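Long-range contacts in magnesium and cobalt efflux protein CorC (Neisseria meningitidis serogroup B, PDB 3OI8), which carries a pair of CBS domains that bind adenosine and probably takes part in the transport of magnesium and cobalt ions: residues A[51-56]-A[74-79]; A[90-95]-A[108-113]; A[132-137]-A[149-154]. All coordinates share one frame; numbering follows the deposited sequence.

Interaction 1 (A[51-56]-A[74-79]); sequences NVLKEN and FPVIGE. With ADN (adenosine), chain C.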
loop_
_atom_site.group_PDB
_atom_site.type_symbol
_atom_site.label_atom_id
_atom_site.label_comp_id
_atom_site.label_asym_id
_atom_site.label_seq_id
_atom_site.Cartn_x
_atom_site.Cartn_y
_atom_site.Cartn_z
ATOM N N ASN A 51 -2.408 -3.663 -17.890
ATOM C CA ASN A 51 -1.706 -4.903 -18.198
ATOM C C ASN A 51 -2.520 -6.067 -17.654
ATOM O O ASN A 51 -2.702 -6.173 -16.438
ATOM C CB ASN A 51 -0.300 -4.913 -17.577
ATOM C CG ASN A 51 0.642 -3.920 -18.238
ATOM O OD1 ASN A 51 1.340 -3.172 -17.557
ATOM N ND2 ASN A 51 0.666 -3.912 -19.570
ATOM N N VAL A 52 -3.020 -6.928 -18.547
ATOM C CA VAL A 52 -3.886 -8.038 -18.137
ATOM C C VAL A 52 -3.304 -9.411 -18.501
ATOM O O VAL A 52 -2.381 -9.514 -19.315
ATOM C CB VAL A 52 -5.283 -7.915 -18.783
ATOM C CG1 VAL A 52 -5.948 -6.592 -18.388
ATOM C CG2 VAL A 52 -5.175 -8.028 -20.311
ATOM N N LEU A 53 -3.865 -10.468 -17.915
ATOM C CA LEU A 53 -3.474 -11.837 -18.271
ATOM C C LEU A 53 -4.648 -12.554 -18.920
ATOM O O LEU A 53 -5.793 -12.356 -18.502
ATOM C CB LEU A 53 -3.061 -12.606 -17.011
ATOM C CG LEU A 53 -1.920 -11.968 -16.202
ATOM C CD1 LEU A 53 -1.721 -12.727 -14.901
ATOM C CD2 LEU A 53 -0.638 -11.948 -17.021
ATOM N N LYS A 54 -4.373 -13.390 -19.924
ATOM C CA LYS A 54 -5.421 -14.151 -20.598
ATOM C C LYS A 54 -5.729 -15.411 -19.806
ATOM O O LYS A 54 -4.833 -16.078 -19.301
ATOM C CB LYS A 54 -5.019 -14.568 -22.022
ATOM C CG LYS A 54 -4.377 -13.500 -22.891
ATOM C CD LYS A 54 -5.129 -12.190 -22.875
ATOM C CE LYS A 54 -4.363 -11.144 -23.693
ATOM N NZ LYS A 54 -4.657 -9.729 -23.307
ATOM N N GLU A 55 -7.013 -15.709 -19.699
ATOM C CA GLU A 55 -7.546 -16.874 -19.002
ATOM C C GLU A 55 -6.703 -18.138 -19.202
ATOM O O GLU A 55 -6.349 -18.823 -18.239
ATOM C CB GLU A 55 -8.974 -17.117 -19.542
ATOM C CG GLU A 55 -9.865 -18.025 -18.715
ATOM C CD GLU A 55 -11.302 -18.091 -19.253
ATOM O OE1 GLU A 55 -11.561 -17.610 -20.385
ATOM O OE2 GLU A 55 -12.180 -18.625 -18.535
ATOM N N ASN A 56 -6.391 -18.453 -20.458
ATOM C CA ASN A 56 -5.839 -19.769 -20.794
ATOM C C ASN A 56 -4.335 -19.775 -21.075
ATOM O O ASN A 56 -3.795 -20.743 -21.611
ATOM C CB ASN A 56 -6.602 -20.385 -21.980
ATOM C CG ASN A 56 -8.027 -20.790 -21.620
ATOM O OD1 ASN A 56 -8.322 -21.152 -20.477
ATOM N ND2 ASN A 56 -8.919 -20.744 -22.608
ATOM N N PHE A 74 -2.873 -8.352 -11.291
ATOM C CA PHE A 74 -3.268 -8.314 -12.704
ATOM C C PHE A 74 -4.712 -8.785 -12.890
ATOM O O PHE A 74 -5.073 -9.874 -12.431
ATOM C CB PHE A 74 -2.370 -9.259 -13.513
ATOM C CG PHE A 74 -0.903 -8.935 -13.424
ATOM C CD1 PHE A 74 -0.268 -8.260 -14.453
ATOM C CD2 PHE A 74 -0.166 -9.308 -12.319
ATOM C CE1 PHE A 74 1.086 -7.958 -14.384
ATOM C CE2 PHE A 74 1.185 -9.000 -12.235
ATOM C CZ PHE A 74 1.812 -8.322 -13.264
ATOM N N PRO A 75 -5.537 -7.980 -13.576
ATOM C CA PRO A 75 -6.857 -8.472 -13.998
ATOM C C PRO A 75 -6.657 -9.667 -14.918
ATOM O O PRO A 75 -5.737 -9.660 -15.727
ATOM C CB PRO A 75 -7.418 -7.320 -14.847
ATOM C CG PRO A 75 -6.618 -6.104 -14.439
ATOM C CD PRO A 75 -5.257 -6.614 -14.066
ATOM N N VAL A 76 -7.512 -10.669 -14.816
ATOM C CA VAL A 76 -7.450 -11.799 -15.735
ATOM C C VAL A 76 -8.700 -11.728 -16.610
ATOM O O VAL A 76 -9.799 -11.568 -16.084
ATOM C CB VAL A 76 -7.396 -13.134 -14.985
ATOM C CG1 VAL A 76 -7.541 -14.316 -15.969
ATOM C CG2 VAL A 76 -6.065 -13.258 -14.203
ATOM N N ILE A 77 -8.527 -11.840 -17.927
ATOM C CA ILE A 77 -9.633 -11.613 -18.853
ATOM C C ILE A 77 -10.012 -12.859 -19.649
ATOM O O ILE A 77 -9.211 -13.795 -19.824
ATOM C CB ILE A 77 -9.335 -10.492 -19.858
ATOM C CG1 ILE A 77 -8.114 -10.854 -20.716
ATOM C CG2 ILE A 77 -9.165 -9.166 -19.145
ATOM C CD1 ILE A 77 -7.987 -10.073 -22.002
ATOM N N GLY A 78 -11.247 -12.851 -20.127
ATOM C CA GLY A 78 -11.734 -13.886 -21.014
ATOM C C GLY A 78 -11.536 -13.406 -22.436
ATOM O O GLY A 78 -10.404 -13.307 -22.904
ATOM N N GLU A 79 -12.631 -13.074 -23.115
ATOM C CA GLU A 79 -12.561 -12.746 -24.540
ATOM C C GLU A 79 -11.826 -11.438 -24.820
ATOM O O GLU A 79 -11.141 -11.301 -25.835
ATOM C CB GLU A 79 -13.960 -12.677 -25.156
ATOM C CG GLU A 79 -13.927 -12.220 -26.601
ATOM C CD GLU A 79 -15.303 -11.958 -27.175
ATOM O OE1 GLU A 79 -15.471 -12.119 -28.409
ATOM O OE2 GLU A 79 -16.211 -11.590 -26.395
HETATM O "O5'" ADN C . 3.091 -1.163 -10.638
HETATM C "C5'" ADN C . 3.656 0.122 -10.585
HETATM C "C4'" ADN C . 2.617 1.183 -11.057
HETATM O "O4'" ADN C . 1.974 0.744 -12.291
HETATM C "C3'" ADN C . 1.513 1.392 -9.999
HETATM O "O3'" ADN C . 1.750 2.580 -9.294
HETATM C "C2'" ADN C . 0.230 1.492 -10.788
HETATM O "O2'" ADN C . -0.053 2.839 -11.091
HETATM C "C1'" ADN C . 0.522 0.768 -12.103
HETATM N N9 ADN C . -0.008 -0.594 -12.104
HETATM C C8 ADN C . 0.049 -1.613 -10.975
HETATM N N7 ADN C . -0.585 -2.881 -11.478
HETATM C C5 ADN C . -1.026 -2.643 -12.933
HETATM C C6 ADN C . -1.724 -3.566 -13.978
HETATM N N6 ADN C . -2.028 -4.953 -13.628
HETATM N N1 ADN C . -2.025 -3.052 -15.308
HETATM C C2 ADN C . -1.663 -1.624 -15.690
HETATM N N3 ADN C . -0.975 -0.719 -14.666
HETATM C C4 ADN C . -0.668 -1.240 -13.311
HETATM O O HOH W 1 -8.129 -14.568 -22.694
#
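The isobutyl end of L53 packs against the base of F74, its CD1 3.8 Å from F74 CB, where two parallel strands of a beta-alpha-beta unit in the first CBS domain run side by side. Helix 59-69 makes the crossover between them, and its Y65 and V66 reach L53 and F74 respectively. Three backbone bonds join the strands. L53 N gives to P75 O at 3.0 Å, and L53 O accepts from I77 N at 2.8 Å. E55 N gives to I77 O (2.9 Å), the most bent of the three, with 146° at the hydrogen. L53 and V76 share one face of the sheet, K54 and I77 the other. On that second face the aliphatic part of K54 runs alongside I77; I77 CG1 sits between its backbone N and carbonyl carbon (chi1 61°), and CD1 thereby meets both K54 CD and V52 CG2. The start of the pairing doubles as adenosine pocket. The side chain of N51 is turned to H71, whose NE2 bonds its OD1, while its backbone pairs with the adenine: N51 N donates to adenosine N1 at 2.7 Å, and N51 O accepts from adenosine N6 at 3.1 Å.

Interaction 2 (A[90-95]-A[108-113]); sequences AKDLLK and ILRPAV
D92 OD2 is gripped by two nitrogens of R110, at 2.8 Å from NE and 2.9 Å from NH2, and by a water. The guanidinium approaches side-on and almost coplanar with the carboxylate, the planes 14° apart. NE meets OD2 nearly end-on to its C-O bond, whereas NH2 is met by the syn lone pair of OD2 and also makes a weak 3.3 Å bond to D92 OD1. With both main bonds falling on one oxygen, this is not the symmetric two-oxygen pairing. The water, 2.5 Å from D92 OD2, donates as well to I108 O, tying the carboxylate to the backbone just ahead of R110. D92, K95 and R110 form a salt-bridge network, the K95 link being long. The contact joins the 3-10 segment 90-95, after strand 84-89, to the loop between helix 105-108 and strand 114-116, bridging the two CBS domains. I108 supplies the apolar part: a chi1 of 60° turns its longer branch so that CD1 reaches L93 CD2 at 4.0 Å. The other branch, CG2, lies 3.8 Å from K95 CD, the two side chains running in opposite senses. L93 packs further on I62 and T63 of helix 59-69 and on L94 of the second subunit.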
loop_
_atom_site.group_PDB
_atom_site.type_symbol
_atom_site.label_atom_id
_atom_site.label_comp_id
_atom_site.label_asym_id
_atom_site.label_seq_id
_atom_site.Cartn_x
_atom_site.Cartn_y
_atom_site.Cartn_z
ATOM N N ALA A 90 0.557 -11.630 -8.121
ATOM C CA ALA A 90 1.813 -12.215 -8.583
ATOM C C ALA A 90 2.355 -13.284 -7.619
ATOM O O ALA A 90 2.832 -14.342 -8.036
ATOM C CB ALA A 90 2.862 -11.110 -8.776
ATOM N N LYS A 91 2.294 -13.002 -6.327
ATOM C CA LYS A 91 2.902 -13.904 -5.355
ATOM C C LYS A 91 2.102 -15.184 -5.122
ATOM O O LYS A 91 2.589 -16.104 -4.478
ATOM C CB LYS A 91 3.171 -13.192 -4.033
ATOM C CG LYS A 91 1.949 -12.748 -3.259
ATOM C CD LYS A 91 2.393 -11.973 -2.008
ATOM C CE LYS A 91 1.222 -11.325 -1.268
ATOM N NZ LYS A 91 0.384 -12.317 -0.531
ATOM N N ASP A 92 0.878 -15.251 -5.637
ATOM C CA ASP A 92 0.122 -16.501 -5.572
ATOM C C ASP A 92 0.692 -17.521 -6.552
ATOM O O ASP A 92 0.479 -18.728 -6.403
ATOM C CB ASP A 92 -1.384 -16.255 -5.792
ATOM C CG ASP A 92 -2.038 -15.589 -4.585
ATOM O OD1 ASP A 92 -1.437 -15.657 -3.490
ATOM O OD2 ASP A 92 -3.135 -14.997 -4.714
ATOM N N LEU A 93 1.442 -17.039 -7.543
ATOM C CA LEU A 93 2.093 -17.929 -8.498
ATOM C C LEU A 93 3.159 -18.817 -7.825
ATOM O O LEU A 93 3.496 -19.887 -8.334
ATOM C CB LEU A 93 2.737 -17.133 -9.635
ATOM C CG LEU A 93 1.817 -16.523 -10.703
ATOM C CD1 LEU A 93 2.643 -15.631 -11.617
ATOM C CD2 LEU A 93 1.135 -17.624 -11.508
ATOM N N LEU A 94 3.674 -18.381 -6.683
ATOM C CA LEU A 94 4.751 -19.114 -6.024
ATOM C C LEU A 94 4.250 -20.459 -5.508
ATOM O O LEU A 94 5.038 -21.343 -5.178
ATOM C CB LEU A 94 5.323 -18.302 -4.867
ATOM C CG LEU A 94 6.065 -17.015 -5.223
ATOM C CD1 LEU A 94 6.419 -16.277 -3.945
ATOM C CD2 LEU A 94 7.311 -17.315 -6.043
ATOM N N LYS A 95 2.933 -20.603 -5.417
ATOM C CA LYS A 95 2.348 -21.882 -5.025
ATOM C C LYS A 95 2.750 -22.983 -6.008
ATOM O O LYS A 95 2.645 -24.171 -5.704
ATOM C CB LYS A 95 0.815 -21.774 -4.954
ATOM C CG LYS A 95 0.309 -20.791 -3.897
ATOM C CD LYS A 95 -1.216 -20.695 -3.895
ATOM C CE LYS A 95 -1.711 -19.528 -3.041
ATOM N NZ LYS A 95 -3.130 -19.140 -3.352
ATOM N N ILE A 108 -6.133 -20.199 -8.202
ATOM C CA ILE A 108 -5.526 -19.094 -7.440
ATOM C C ILE A 108 -6.138 -17.734 -7.770
ATOM O O ILE A 108 -5.776 -16.726 -7.180
ATOM C CB ILE A 108 -3.965 -19.004 -7.617
ATOM C CG1 ILE A 108 -3.586 -18.789 -9.085
ATOM C CG2 ILE A 108 -3.236 -20.236 -7.022
ATOM C CD1 ILE A 108 -2.086 -18.646 -9.308
ATOM N N LEU A 109 -7.055 -17.708 -8.727
ATOM C CA LEU A 109 -7.690 -16.466 -9.133
ATOM C C LEU A 109 -8.603 -15.950 -8.031
ATOM O O LEU A 109 -9.410 -16.699 -7.473
ATOM C CB LEU A 109 -8.529 -16.710 -10.389
ATOM C CG LEU A 109 -9.066 -15.489 -11.118
ATOM C CD1 LEU A 109 -7.898 -14.728 -11.718
ATOM C CD2 LEU A 109 -10.042 -15.933 -12.194
ATOM N N ARG A 110 -8.491 -14.667 -7.722
ATOM C CA ARG A 110 -9.399 -14.063 -6.759
ATOM C C ARG A 110 -10.473 -13.282 -7.497
ATOM O O ARG A 110 -10.234 -12.814 -8.608
ATOM C CB ARG A 110 -8.628 -13.145 -5.826
ATOM C CG ARG A 110 -7.531 -13.873 -5.031
ATOM C CD ARG A 110 -6.566 -12.883 -4.430
ATOM N NE ARG A 110 -5.384 -13.517 -3.848
ATOM C CZ ARG A 110 -4.909 -13.226 -2.639
ATOM N NH1 ARG A 110 -5.526 -12.326 -1.885
ATOM N NH2 ARG A 110 -3.821 -13.833 -2.183
ATOM N N PRO A 111 -11.659 -13.136 -6.879
ATOM C CA PRO A 111 -12.750 -12.345 -7.468
ATOM C C PRO A 111 -12.374 -10.866 -7.575
ATOM O O PRO A 111 -11.650 -10.350 -6.733
ATOM C CB PRO A 111 -13.901 -12.525 -6.471
ATOM C CG PRO A 111 -13.260 -13.014 -5.205
ATOM C CD PRO A 111 -12.054 -13.783 -5.616
ATOM N N ALA A 112 -12.845 -10.202 -8.621
ATOM C CA ALA A 112 -12.590 -8.771 -8.815
ATOM C C ALA A 112 -13.618 -7.932 -8.059
ATOM O O ALA A 112 -14.796 -8.276 -8.012
ATOM C CB ALA A 112 -12.643 -8.429 -10.292
ATOM N N VAL A 113 -13.165 -6.834 -7.463
ATOM C CA VAL A 113 -14.080 -5.848 -6.900
ATOM C C VAL A 113 -14.331 -4.776 -7.961
ATOM O O VAL A 113 -13.395 -4.320 -8.615
ATOM C CB VAL A 113 -13.494 -5.228 -5.624
ATOM C CG1 VAL A 113 -14.334 -4.066 -5.168
ATOM C CG2 VAL A 113 -13.404 -6.286 -4.533
HETATM O O HOH W 2 -4.137 -14.558 -6.954
#

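Interaction 3 (A[132-137]-A[149-154]); sequences RNHMAI and VTFEDI. With ADN (adenosine), chain C; ADN (adenosine), chain F.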
loop_
_atom_site.group_PDB
_atom_site.type_symbol
_atom_site.label_atom_id
_atom_site.label_comp_id
_atom_site.label_asym_id
_atom_site.label_seq_id
_atom_site.Cartn_x
_atom_site.Cartn_y
_atom_site.Cartn_z
ATOM N N ARG A 132 -8.925 -5.367 2.887
ATOM C CA ARG A 132 -7.544 -5.733 2.590
ATOM C C ARG A 132 -7.403 -5.893 1.085
ATOM O O ARG A 132 -6.734 -6.802 0.597
ATOM C CB ARG A 132 -7.161 -7.032 3.300
ATOM C CG ARG A 132 -6.892 -6.879 4.787
ATOM C CD ARG A 132 -5.657 -6.036 5.036
ATOM N NE ARG A 132 -5.123 -6.259 6.375
ATOM C CZ ARG A 132 -4.358 -7.295 6.705
ATOM N NH1 ARG A 132 -4.038 -8.203 5.792
ATOM N NH2 ARG A 132 -3.913 -7.423 7.947
ATOM N N ASN A 133 -8.072 -5.003 0.359
ATOM C CA ASN A 133 -8.062 -4.999 -1.092
ATOM C C ASN A 133 -6.960 -4.066 -1.572
ATOM O O ASN A 133 -6.588 -3.124 -0.854
ATOM C CB ASN A 133 -9.416 -4.503 -1.623
ATOM C CG ASN A 133 -9.778 -5.137 -2.937
ATOM O OD1 ASN A 133 -9.446 -6.303 -3.172
ATOM N ND2 ASN A 133 -10.447 -4.380 -3.817
ATOM N N HIS A 134 -6.440 -4.320 -2.775
ATOM C CA HIS A 134 -5.413 -3.454 -3.361
ATOM C C HIS A 134 -5.768 -2.918 -4.748
ATOM O O HIS A 134 -5.206 -1.922 -5.203
ATOM C CB HIS A 134 -4.079 -4.193 -3.437
ATOM C CG HIS A 134 -3.400 -4.329 -2.114
ATOM N ND1 HIS A 134 -3.423 -5.496 -1.382
ATOM C CD2 HIS A 134 -2.702 -3.432 -1.377
ATOM C CE1 HIS A 134 -2.761 -5.315 -0.252
ATOM N NE2 HIS A 134 -2.313 -4.072 -0.225
HETATM N N MSE A 135 -6.690 -3.589 -5.422
HETATM C CA MSE A 135 -7.048 -3.192 -6.779
HETATM C C MSE A 135 -8.549 -3.343 -6.985
HETATM O O MSE A 135 -9.169 -4.258 -6.443
HETATM C CB MSE A 135 -6.249 -4.021 -7.804
HETATM C CG MSE A 135 -6.764 -3.979 -9.246
HETATM SE SE MSE A 135 -5.669 -5.064 -10.477
HETATM C CE MSE A 135 -4.052 -3.959 -10.497
ATOM N N ALA A 136 -9.137 -2.421 -7.736
ATOM C CA ALA A 136 -10.522 -2.582 -8.154
ATOM C C ALA A 136 -10.598 -2.358 -9.656
ATOM O O ALA A 136 -9.736 -1.701 -10.245
ATOM C CB ALA A 136 -11.424 -1.608 -7.439
ATOM N N ILE A 137 -11.635 -2.907 -10.267
ATOM C CA ILE A 137 -11.868 -2.708 -11.690
ATOM C C ILE A 137 -12.932 -1.630 -11.807
ATOM O O ILE A 137 -13.971 -1.708 -11.151
ATOM C CB ILE A 137 -12.383 -3.997 -12.341
ATOM C CG1 ILE A 137 -11.373 -5.149 -12.151
ATOM C CG2 ILE A 137 -12.774 -3.728 -13.806
ATOM C CD1 ILE A 137 -10.008 -4.912 -12.774
ATOM N N VAL A 149 -8.088 0.610 -10.757
ATOM C CA VAL A 149 -7.553 1.564 -9.787
ATOM C C VAL A 149 -6.904 0.792 -8.644
ATOM O O VAL A 149 -7.402 -0.280 -8.241
ATOM C CB VAL A 149 -8.640 2.590 -9.299
ATOM C CG1 VAL A 149 -9.848 1.887 -8.702
ATOM C CG2 VAL A 149 -8.039 3.616 -8.316
ATOM N N THR A 150 -5.770 1.303 -8.159
ATOM C CA THR A 150 -5.021 0.605 -7.121
ATOM C C THR A 150 -4.789 1.460 -5.869
ATOM O O THR A 150 -4.721 2.687 -5.934
ATOM C CB THR A 150 -3.632 0.138 -7.640
ATOM O OG1 THR A 150 -2.776 1.278 -7.769
ATOM C CG2 THR A 150 -3.755 -0.549 -9.015
ATOM N N PHE A 151 -4.677 0.763 -4.742
ATOM C CA PHE A 151 -4.355 1.341 -3.440
ATOM C C PHE A 151 -3.078 2.161 -3.530
ATOM O O PHE A 151 -3.044 3.330 -3.151
ATOM C CB PHE A 151 -4.201 0.200 -2.425
ATOM C CG PHE A 151 -3.725 0.639 -1.058
ATOM C CD1 PHE A 151 -4.586 1.284 -0.182
ATOM C CD2 PHE A 151 -2.428 0.367 -0.641
ATOM C CE1 PHE A 151 -4.150 1.686 1.081
ATOM C CE2 PHE A 151 -1.985 0.758 0.616
ATOM C CZ PHE A 151 -2.849 1.419 1.481
ATOM N N GLU A 152 -2.029 1.562 -4.070
ATOM C CA GLU A 152 -0.739 2.237 -4.108
ATOM C C GLU A 152 -0.771 3.513 -4.939
ATOM O O GLU A 152 -0.043 4.464 -4.650
ATOM C CB GLU A 152 0.368 1.277 -4.558
ATOM C CG GLU A 152 0.538 0.098 -3.592
ATOM C CD GLU A 152 1.789 -0.724 -3.850
ATOM O OE1 GLU A 152 2.142 -1.553 -2.978
ATOM O OE2 GLU A 152 2.418 -0.544 -4.916
ATOM N N ASP A 153 -1.637 3.550 -5.948
ATOM C CA ASP A 153 -1.801 4.753 -6.763
ATOM C C ASP A 153 -2.491 5.888 -6.010
ATOM O O ASP A 153 -2.175 7.057 -6.212
ATOM C CB ASP A 153 -2.609 4.452 -8.022
ATOM C CG ASP A 153 -1.759 3.917 -9.144
ATOM O OD1 ASP A 153 -0.516 4.027 -9.042
ATOM O OD2 ASP A 153 -2.336 3.397 -10.125
ATOM N N ILE A 154 -3.456 5.551 -5.166
ATOM C CA ILE A 154 -4.226 6.588 -4.492
ATOM C C ILE A 154 -3.553 7.114 -3.209
ATOM O O ILE A 154 -3.838 8.232 -2.777
ATOM C CB ILE A 154 -5.696 6.159 -4.229
ATOM C CG1 ILE A 154 -5.784 5.084 -3.150
ATOM C CG2 ILE A 154 -6.364 5.681 -5.515
ATOM C CD1 ILE A 154 -7.225 4.718 -2.823
HETATM O "O5'" ADN C . 3.091 -1.163 -10.638
HETATM C "C5'" ADN C . 3.656 0.122 -10.585
HETATM C "C4'" ADN C . 2.617 1.183 -11.057
HETATM O "O4'" ADN C . 1.974 0.744 -12.291
HETATM C "C3'" ADN C . 1.513 1.392 -9.999
HETATM O "O3'" ADN C . 1.750 2.580 -9.294
HETATM C "C2'" ADN C . 0.230 1.492 -10.788
HETATM O "O2'" ADN C . -0.053 2.839 -11.091
HETATM C "C1'" ADN C . 0.522 0.768 -12.103
HETATM N N9 ADN C . -0.008 -0.594 -12.104
HETATM C C8 ADN C . 0.049 -1.613 -10.975
HETATM N N7 ADN C . -0.585 -2.881 -11.478
HETATM C C5 ADN C . -1.026 -2.643 -12.933
HETATM C C6 ADN C . -1.724 -3.566 -13.978
HETATM N N6 ADN C . -2.028 -4.953 -13.628
HETATM N N1 ADN C . -2.025 -3.052 -15.308
HETATM C C2 ADN C . -1.663 -1.624 -15.690
HETATM N N3 ADN C . -0.975 -0.719 -14.666
HETATM C C4 ADN C . -0.668 -1.240 -13.311
HETATM O "O5'" ADN F . -0.050 -6.536 5.817
HETATM C "C5'" ADN F . -0.823 -6.972 6.906
HETATM C "C4'" ADN F . -0.119 -6.589 8.243
HETATM O "O4'" ADN F . 1.128 -7.331 8.391
HETATM C "C3'" ADN F . 0.229 -5.082 8.291
HETATM O "O3'" ADN F . -0.063 -4.565 9.563
HETATM C "C2'" ADN F . 1.716 -5.018 8.076
HETATM O "O2'" ADN F . 2.301 -3.985 8.837
HETATM C "C1'" ADN F . 2.180 -6.354 8.654
HETATM N N9 ADN F . 3.389 -6.764 7.965
HETATM C C8 ADN F . 3.830 -6.419 6.550
HETATM N N7 ADN F . 5.161 -7.086 6.323
HETATM C C5 ADN F . 5.521 -7.848 7.607
HETATM C C6 ADN F . 6.739 -8.723 8.004
HETATM N N6 ADN F . 7.824 -8.962 7.058
HETATM N N1 ADN F . 6.786 -9.314 9.332
HETATM C C2 ADN F . 5.672 -9.096 10.342
HETATM N N3 ADN F . 4.475 -8.240 9.952
HETATM C C4 ADN F . 4.429 -7.638 8.606
HETATM O O HOH W 3 -1.785 -1.458 -4.843
#
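H134 O takes the backbone N-H of F151 at 2.8 Å, a nearly straight bond with 168° at the hydrogen. Next along the antiparallel pair, M135 and T150 form a non-hydrogen-bonded pair, and A136 and V149 a hydrogen-bonded one: A136 N gives to V149 O (2.8 Å), and V149 N gives to A136 O (2.9 Å). The strand 145-150 passes directly into helix 151-154. T150 is the N-cap; a chi1 of 73° tucks OG1 back over the main chain, where it accepts from D153 N at 3.1 Å. The amide after F151, E152 N, gives to a water, which also makes a weak bond to H134 O. The side chain of H134 turns its edge toward the face of F151, CD2 leading, with the planes 81° apart and the centroids 5.7 Å apart in an offset edge-to-face pair. Its NE2 is satisfied across the dimer, by E152 of the second subunit. On the face shared by M135 and T150, the selenomethionine chain bends at its last torsion and brings CE to T150 CG2 (3.7 Å), close also to N7 of the chain C adenosine. D153, in the first turn of the helix, accepts from O3' of that adenosine through OD1 at 2.7 Å; O2' lies very near the same carboxylate, but its placement is doubtful. A hairpin strand leading into a helix whose early aspartate accepts from the ribose, with the T-x-x-D spacing of T150 and D153, is characteristic of nucleoside-binding sites in CBS domain pairs.

Adenosine of chain C lies between interactions 1 and 3, whose centres are about 17 Å apart: residues 51-56 and 74-79, from the first CBS domain, supply the adenine partners, and 132-137 and 149-154, from the second, supply M135 and the ribose-binding D153. The two contacts also touch directly, P75 CD lying 3.9 Å from M135 SE. Interaction 2 stands off the ligand, R110 being about 11 Å from adenosine between nearest side-chain and ligand atoms, but it leads from one domain to the other. L109 CD1 packs 3.4 Å from V76 CG2 of interaction 1, and V113 O is 2.8 Å from I137 N of interaction 3, a probable hydrogen bond.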